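PDB 5CYL: fimbrial subunit CupB6 from Pseudomonas aeruginosa, which probably serves as the adhesive tip of a chaperone-usher pilus, mediating attachment during biofilm formation. Local coordinates for residues A[57-63]-A[105-111]; A[155-159]-A[170-174]. All blocks are in the same frame, centred on the assembly; numbering follows the deposited sequence.

Interaction 1 of 2, residues A[57-63]-A[105-111]; sequences ELVIGGN and PHALDKR
L58 and R111 exchange two backbone hydrogen bonds, L58 N to R111 O at 3.0 Å and R111 N to L58 O, and so join strands 56-65 and 106-112 edge to edge; G62 and H106 exchange a second such pair. Between them the register slips by one residue. One oxygen, I60 O, takes two N-H groups, those of L108 (N to O 3.0 Å) and D109, which is what the bulge produces. I60 N in turn donates to D109 O at 2.8 Å. Near the start of segment 57-63, E57 OE1 forms a salt bridge with K110 NZ, weak as a hydrogen bond; G162 N also reaches E57 OE1, and A164 O takes K110 NZ. On the face of I60, R111 bends back at chi2 (-64°), which lets NH1 reach D109 OD2 at 2.6 Å from above the carboxylate plane. I60 CD1 rests on R111 CG, and the same isoleucine touches S121 and Y123 of strand 118-129. The other face carries V59, whose CG1 packs on A107 CB at 3.9 Å. With L108 and D109 both opposite I60, this is a classic beta bulge in an antiparallel pair, here at one margin of a four-stranded sheet.

Interaction 2 of 2, residues A[155-159]-A[170-174]; sequences WAVDR and LAVPA
V157 sits at the middle of this contact, its two methyl groups sent to different partners of segment 170-174. CG1 is anti to the backbone N (chi1 180°) and reaches toward the proline ring of P173, 4.1 Å from P173 CD. CG2, beside the backbone N, instead approaches L170 CD2 to 3.9 Å, the two side chains running alongside in opposite senses, and it also touches V172 CG2, with the valines crossing at about a right angle.

The residues two places before and after V157 in the strand extend the same face. Toward the start of the segment, V172 lies across the W155 side chain, nearly perpendicular to it; V172 CG2 is 4.0 Å from W155 CE3 and almost as near CZ3, an oblique approach to the benzene part of the indole. The pyrrole nitrogen is engaged elsewhere, in a weak hydrogen bond from NE1 to N63 OD1. Toward the end, R159 folds over the loop. Bends at chi2 (-97°) and chi3 (-71°) bring its guanidinium across A171, so that A171 O stands over one face, displaced from its middle, 3.8 Å from R159 NH1; this is packing, and not a hydrogen bond. P173 CG lies at the guanidinium edge, near its plane, while the aliphatic part of the arginine crosses the proline obliquely, R159 CD to P173 CD being 3.9 Å.

The opposite face of the strand, with A156, lies against strand 6-22. The arrangement is that of a beta strand in an antiparallel sheet with one face covered by an irregular loop, here part of the connection to strand 185-189, through mainly apolar side-chain packing.

Overall arrangement
The two contacts show how one sheet can be extended strand by strand through backbone bonds and covered by a loop through side chains. Their centres lie 8 Å apart, and strands 56-65 and 151-160 are sheet neighbours: E57 N approaches R159 O, and G61 O approaches W155 N, each at 2.7 Å, probable hydrogen bonds. Strand 56-65 thus stands between strand 106-112, its partner in interaction 1, and strand 151-160 of interaction 2. The loop of interaction 2 also reaches interaction 1, since L170 touches V59 and shares a backbone hydrogen bond with P105, while P105 CB packs 3.5 Å from W155 NE1. Both contacts lie well away from the chain's centre, in its N-terminal half.

Interaction 1 of 2, residues A[57-63]-A[105-111]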
loop_
_atom_site.group_PDB
_atom_site.type_symbol
_atom_site.label_atom_id
_atom_site.label_comp_id
_atom_site.label_asym_id
_atom_site.label_seq_id
_atom_site.Cartn_x
_atom_site.Cartn_y
_atom_site.Cartn_z
ATOM N N GLU A 57 31.015 13.330 -29.990
ATOM C CA GLU A 57 30.413 13.143 -28.678
ATOM C C GLU A 57 29.264 12.158 -28.729
ATOM O O GLU A 57 28.558 12.072 -29.714
ATOM C CB GLU A 57 29.899 14.457 -28.121
ATOM C CG GLU A 57 30.843 15.165 -27.184
ATOM C CD GLU A 57 30.251 16.462 -26.677
ATOM O OE1 GLU A 57 29.223 16.939 -27.260
ATOM O OE2 GLU A 57 30.836 16.990 -25.693
ATOM N N LEU A 58 29.087 11.442 -27.628
ATOM C CA LEU A 58 27.927 10.578 -27.453
ATOM C C LEU A 58 26.933 11.314 -26.565
ATOM O O LEU A 58 27.199 11.528 -25.388
ATOM C CB LEU A 58 28.361 9.260 -26.821
ATOM C CG LEU A 58 27.475 8.059 -27.184
ATOM C CD1 LEU A 58 27.035 8.091 -28.627
ATOM C CD2 LEU A 58 28.161 6.726 -26.931
ATOM N N VAL A 59 25.828 11.749 -27.148
ATOM C CA VAL A 59 24.806 12.481 -26.409
ATOM C C VAL A 59 23.724 11.521 -25.946
ATOM O O VAL A 59 23.119 10.814 -26.756
ATOM C CB VAL A 59 24.169 13.579 -27.260
ATOM C CG1 VAL A 59 23.187 14.361 -26.414
ATOM C CG2 VAL A 59 25.255 14.485 -27.809
ATOM N N ILE A 60 23.486 11.480 -24.645
ATOM C CA ILE A 60 22.450 10.615 -24.096
ATOM C C ILE A 60 21.183 11.438 -23.853
ATOM O O ILE A 60 21.187 12.412 -23.096
ATOM C CB ILE A 60 22.921 9.911 -22.841
ATOM C CG1 ILE A 60 24.244 9.202 -23.127
ATOM C CG2 ILE A 60 21.893 8.898 -22.374
ATOM C CD1 ILE A 60 24.957 8.697 -21.889
ATOM N N GLY A 61 20.113 11.049 -24.536
ATOM C CA GLY A 61 18.817 11.716 -24.438
ATOM C C GLY A 61 17.737 10.811 -23.860
ATOM O O GLY A 61 17.854 9.592 -23.900
ATOM N N GLY A 62 16.679 11.414 -23.335
ATOM C CA GLY A 62 15.508 10.661 -22.877
ATOM C C GLY A 62 14.227 11.407 -23.115
ATOM O O GLY A 62 14.204 12.618 -23.181
ATOM N N ASN A 63 13.144 10.677 -23.288
ATOM C CA ASN A 63 11.818 11.282 -23.180
ATOM C C ASN A 63 10.778 10.195 -22.984
ATOM O O ASN A 63 11.009 9.034 -23.307
ATOM C CB ASN A 63 11.491 12.094 -24.415
ATOM C CG ASN A 63 11.195 11.229 -25.604
ATOM O OD1 ASN A 63 11.737 10.146 -25.768
ATOM N ND2 ASN A 63 10.323 11.708 -26.456
ATOM N N PRO A 105 12.964 13.746 -27.782
ATOM C CA PRO A 105 13.927 13.532 -26.703
ATOM C C PRO A 105 14.712 14.790 -26.325
ATOM O O PRO A 105 14.814 15.758 -27.105
ATOM C CB PRO A 105 14.873 12.494 -27.281
ATOM C CG PRO A 105 14.818 12.733 -28.753
ATOM C CD PRO A 105 13.383 13.064 -29.021
ATOM N N HIS A 106 15.260 14.770 -25.117
ATOM C CA HIS A 106 16.023 15.910 -24.570
ATOM C C HIS A 106 17.427 15.487 -24.226
ATOM O O HIS A 106 17.654 14.335 -23.838
ATOM C CB HIS A 106 15.352 16.456 -23.318
ATOM C CG HIS A 106 14.221 17.395 -23.598
ATOM N ND1 HIS A 106 14.015 18.551 -22.872
ATOM C CD2 HIS A 106 13.255 17.371 -24.546
ATOM C CE1 HIS A 106 12.953 19.180 -23.344
ATOM N NE2 HIS A 106 12.482 18.493 -24.368
ATOM N N ALA A 107 18.369 16.403 -24.371
ATOM C CA ALA A 107 19.759 16.058 -24.141
ATOM C C ALA A 107 20.077 16.190 -22.659
ATOM O O ALA A 107 20.051 17.285 -22.120
ATOM C CB ALA A 107 20.651 16.944 -24.982
ATOM N N LEU A 108 20.383 15.059 -22.029
ATOM C CA LEU A 108 20.541 15.038 -20.574
ATOM C C LEU A 108 21.942 14.812 -20.091
ATOM O O LEU A 108 22.249 15.113 -18.944
ATOM C CB LEU A 108 19.616 14.010 -19.931
ATOM C CG LEU A 108 18.165 14.220 -20.370
ATOM C CD1 LEU A 108 17.325 13.028 -19.942
ATOM C CD2 LEU A 108 17.592 15.563 -19.918
ATOM N N ASP A 109 22.775 14.249 -20.956
ATOM C CA ASP A 109 24.171 13.972 -20.646
ATOM C C ASP A 109 24.938 13.825 -21.949
ATOM O O ASP A 109 24.354 13.607 -23.005
ATOM C CB ASP A 109 24.285 12.719 -19.784
ATOM C CG ASP A 109 25.417 12.789 -18.792
ATOM O OD1 ASP A 109 26.089 13.852 -18.701
ATOM O OD2 ASP A 109 25.663 11.768 -18.097
ATOM N N LYS A 110 26.246 13.977 -21.863
ATOM C CA LYS A 110 27.151 13.649 -22.970
ATOM C C LYS A 110 28.289 12.809 -22.436
ATOM O O LYS A 110 28.561 12.819 -21.247
ATOM C CB LYS A 110 27.640 14.899 -23.679
ATOM C CG LYS A 110 27.520 16.164 -22.863
ATOM C CD LYS A 110 27.846 17.435 -23.660
ATOM C CE LYS A 110 27.158 17.474 -25.015
ATOM N NZ LYS A 110 27.275 18.790 -25.714
ATOM N N ARG A 111 28.906 12.044 -23.318
ATOM C CA ARG A 111 30.046 11.195 -22.958
ATOM C C ARG A 111 31.139 11.417 -23.978
ATOM O O ARG A 111 30.872 11.402 -25.186
ATOM C CB ARG A 111 29.644 9.728 -22.935
ATOM C CG ARG A 111 28.899 9.297 -21.688
ATOM C CD ARG A 111 29.762 9.430 -20.462
ATOM N NE ARG A 111 29.090 8.963 -19.262
ATOM C CZ ARG A 111 28.271 9.694 -18.526
ATOM N NH1 ARG A 111 28.003 10.941 -18.865
ATOM N NH2 ARG A 111 27.714 9.178 -17.442
#

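Interaction 2 of 2, residues A[155-159]-A[170-174]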
loop_
_atom_site.group_PDB
_atom_site.type_symbol
_atom_site.label_atom_id
_atom_site.label_comp_id
_atom_site.label_asym_id
_atom_site.label_seq_id
_atom_site.Cartn_x
_atom_site.Cartn_y
_atom_site.Cartn_z
ATOM N N TRP A 155 17.894 7.581 -25.728
ATOM C CA TRP A 155 18.612 7.773 -26.991
ATOM C C TRP A 155 20.109 7.928 -26.786
ATOM O O TRP A 155 20.546 8.883 -26.140
ATOM C CB TRP A 155 18.099 9.018 -27.675
ATOM C CG TRP A 155 16.625 8.997 -27.939
ATOM C CD1 TRP A 155 15.632 9.117 -27.025
ATOM C CD2 TRP A 155 15.986 8.868 -29.212
ATOM N NE1 TRP A 155 14.411 9.088 -27.641
ATOM C CE2 TRP A 155 14.599 8.931 -28.988
ATOM C CE3 TRP A 155 16.454 8.709 -30.523
ATOM C CZ2 TRP A 155 13.665 8.841 -30.023
ATOM C CZ3 TRP A 155 15.532 8.625 -31.557
ATOM C CH2 TRP A 155 14.147 8.684 -31.303
ATOM N N ALA A 156 20.912 7.032 -27.340
ATOM C CA ALA A 156 22.364 7.329 -27.503
ATOM C C ALA A 156 22.629 7.838 -28.905
ATOM O O ALA A 156 22.451 7.103 -29.853
ATOM C CB ALA A 156 23.209 6.108 -27.243
ATOM N N VAL A 157 23.036 9.085 -29.042
ATOM C CA VAL A 157 23.185 9.714 -30.369
ATOM C C VAL A 157 24.572 10.334 -30.569
ATOM O O VAL A 157 25.021 11.161 -29.746
ATOM C CB VAL A 157 22.101 10.785 -30.612
ATOM C CG1 VAL A 157 22.252 11.446 -31.982
ATOM C CG2 VAL A 157 20.717 10.181 -30.488
ATOM N N ASP A 158 25.246 9.917 -31.643
ATOM C CA ASP A 158 26.561 10.465 -31.973
ATOM C C ASP A 158 26.387 11.846 -32.591
ATOM O O ASP A 158 25.557 12.023 -33.491
ATOM C CB ASP A 158 27.331 9.515 -32.897
ATOM C CG ASP A 158 28.665 10.108 -33.380
ATOM O OD1 ASP A 158 28.663 10.983 -34.277
ATOM O OD2 ASP A 158 29.727 9.698 -32.866
ATOM N N ARG A 159 27.181 12.804 -32.115
ATOM C CA ARG A 159 27.162 14.188 -32.635
ATOM C C ARG A 159 28.542 14.861 -32.588
ATOM O O ARG A 159 29.409 14.438 -31.824
ATOM C CB ARG A 159 26.151 15.015 -31.834
ATOM C CG ARG A 159 24.718 14.504 -31.945
ATOM C CD ARG A 159 23.934 15.254 -32.997
ATOM N NE ARG A 159 23.726 16.578 -32.413
ATOM C CZ ARG A 159 23.134 17.587 -33.012
ATOM N NH1 ARG A 159 22.694 17.436 -34.248
ATOM N NH2 ARG A 159 22.968 18.734 -32.376
ATOM N N LEU A 170 17.057 17.301 -28.170
ATOM C CA LEU A 170 18.201 16.616 -28.783
ATOM C C LEU A 170 17.844 16.345 -30.205
ATOM O O LEU A 170 16.949 15.541 -30.463
ATOM C CB LEU A 170 18.522 15.288 -28.099
ATOM C CG LEU A 170 19.470 14.401 -28.870
ATOM C CD1 LEU A 170 20.821 15.086 -28.996
ATOM C CD2 LEU A 170 19.660 13.070 -28.160
ATOM N N ALA A 171 18.517 17.034 -31.125
ATOM C CA ALA A 171 18.286 16.858 -32.575
ATOM C C ALA A 171 18.916 15.540 -33.004
ATOM O O ALA A 171 20.041 15.239 -32.631
ATOM C CB ALA A 171 18.859 17.999 -33.360
ATOM N N VAL A 172 18.172 14.718 -33.735
ATOM C CA VAL A 172 18.716 13.446 -34.209
ATOM C C VAL A 172 18.916 13.602 -35.704
ATOM O O VAL A 172 17.949 13.811 -36.420
ATOM C CB VAL A 172 17.824 12.217 -33.921
ATOM C CG1 VAL A 172 18.528 10.964 -34.412
ATOM C CG2 VAL A 172 17.540 12.080 -32.434
ATOM N N PRO A 173 20.166 13.508 -36.182
ATOM C CA PRO A 173 20.389 13.736 -37.608
ATOM C C PRO A 173 19.667 12.752 -38.517
ATOM O O PRO A 173 19.542 11.566 -38.175
ATOM C CB PRO A 173 21.905 13.572 -37.749
ATOM C CG PRO A 173 22.437 13.998 -36.431
ATOM C CD PRO A 173 21.440 13.461 -35.442
ATOM N N ALA A 174 19.202 13.289 -39.646
ATOM C CA ALA A 174 18.552 12.525 -40.724
ATOM C C ALA A 174 19.488 11.481 -41.373
ATOM O O ALA A 174 19.046 10.404 -41.729
ATOM C CB ALA A 174 18.002 13.474 -41.780
#